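PDB 1SG1: tumor necrosis factor receptor superfamily member 16 from Rattus norvegicus, which binds nerve growth factor with low affinity as a cysteine-rich receptor of the tumor necrosis factor receptor superfamily, probably serving neurotrophin signalling at the cell surface. Local coordinates for residues Val48-Ala51 with Thr52-Cys55. Sequence-based numbering, arbitrary orientation.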
# COMPACT_ATOMS: atom_id res chain seq x y z
N VAL C 48 2.48 -10.01 -22.18
CA VAL C 48 3.32 -10.13 -23.37
C VAL C 48 2.56 -10.01 -24.71
O VAL C 48 1.50 -10.60 -24.89
CB VAL C 48 4.08 -11.47 -23.33
CG1 VAL C 48 3.11 -12.63 -23.50
CG2 VAL C 48 5.15 -11.50 -24.42
N VAL C 49 3.11 -9.23 -25.64
CA VAL C 49 2.50 -9.09 -26.96
C VAL C 49 3.11 -10.22 -27.75
O VAL C 49 4.17 -10.07 -28.35
CB VAL C 49 2.82 -7.73 -27.62
CG1 VAL C 49 2.07 -6.62 -26.91
CG2 VAL C 49 4.31 -7.45 -27.56
N SER C 50 2.43 -11.35 -27.72
CA SER C 50 2.88 -12.57 -28.35
C SER C 50 1.78 -13.23 -29.19
O SER C 50 0.59 -13.12 -28.88
CB SER C 50 3.34 -13.52 -27.24
OG SER C 50 3.70 -14.78 -27.73
N ALA C 51 2.19 -13.90 -30.26
CA ALA C 51 1.27 -14.60 -31.15
C ALA C 51 1.41 -16.10 -30.92
O ALA C 51 1.17 -16.89 -31.81
CB ALA C 51 1.58 -14.27 -32.60
N THR C 52 1.79 -16.47 -29.70
CA THR C 52 1.96 -17.87 -29.35
C THR C 52 1.63 -18.12 -27.87
O THR C 52 1.56 -19.27 -27.42
CB THR C 52 3.41 -18.32 -29.62
OG1 THR C 52 3.65 -19.58 -28.99
CG2 THR C 52 4.39 -17.29 -29.11
N GLU C 53 1.43 -17.03 -27.13
CA GLU C 53 1.13 -17.12 -25.70
C GLU C 53 -0.32 -16.85 -25.32
O GLU C 53 -0.87 -15.81 -25.65
CB GLU C 53 2.05 -16.17 -24.94
CG GLU C 53 3.48 -16.59 -25.01
CD GLU C 53 3.70 -17.91 -24.32
OE1 GLU C 53 3.68 -17.93 -23.07
OE2 GLU C 53 3.87 -18.93 -25.03
N PRO C 54 -0.94 -17.80 -24.60
CA PRO C 54 -2.33 -17.73 -24.14
C PRO C 54 -2.39 -16.99 -22.80
O PRO C 54 -1.35 -16.73 -22.21
CB PRO C 54 -2.68 -19.19 -23.96
CG PRO C 54 -1.41 -19.72 -23.33
CD PRO C 54 -0.32 -19.08 -24.19
N CYS C 55 -3.58 -16.67 -22.32
CA CYS C 55 -3.67 -15.99 -21.03
C CYS C 55 -3.25 -16.99 -19.98
O CYS C 55 -3.84 -18.05 -19.86
CB CYS C 55 -5.08 -15.50 -20.71
SG CYS C 55 -5.72 -14.17 -21.78
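The hydroxyl of Ser50 reaches across the bend to the backbone of Thr52 and Glu53. Its OG accepts a hydrogen bond from Thr52 N at 3.2 Å, appreciably bent, with an N-H...O angle of 142°. A second amide, Glu53 N, lies 3.3 Å from the same Ser50 OG but makes only a weak bond, its angle falling to 122°. Thr52 CG2 is modelled 2.9 Å from Ser50 OG, a separation too tight to be trusted in detail. OG can face both amides because it stands anti to the backbone N of Ser50 (chi1 175°), beside the residue's own carbonyl carbon. The bond to the amide two residues on defines an ST turn, which reverses the chain in the loop between strands 44-45 and 56-57 of a TNFR/NGFR cysteine-rich region. Carbon packs against carbon alongside: Ser50 CB lies 3.7 Å from Glu53 CB, and the first part of the glutamate side chain runs by the serine before the chain bends at chi2 and carries the carboxylate off from the serine. Nearer the start of the segment, Val48 CG1 meets Glu53 CB at 4.0 Å, a lighter touch. With an alanine here in place of Ser50, the amides of Thr52 and Glu53 would probably lose their shared acceptor, and the turn would be less firmly held. Further out, a backbone hydrogen bond ties Ser50 to Cys19, while buried Ala51 packs on Thr6 and Ala18 in neighbouring loops. Past the turn, Cys55 is fixed by its disulfide to Cys39, and Val49 packs against a polar side chain of another protein's chain.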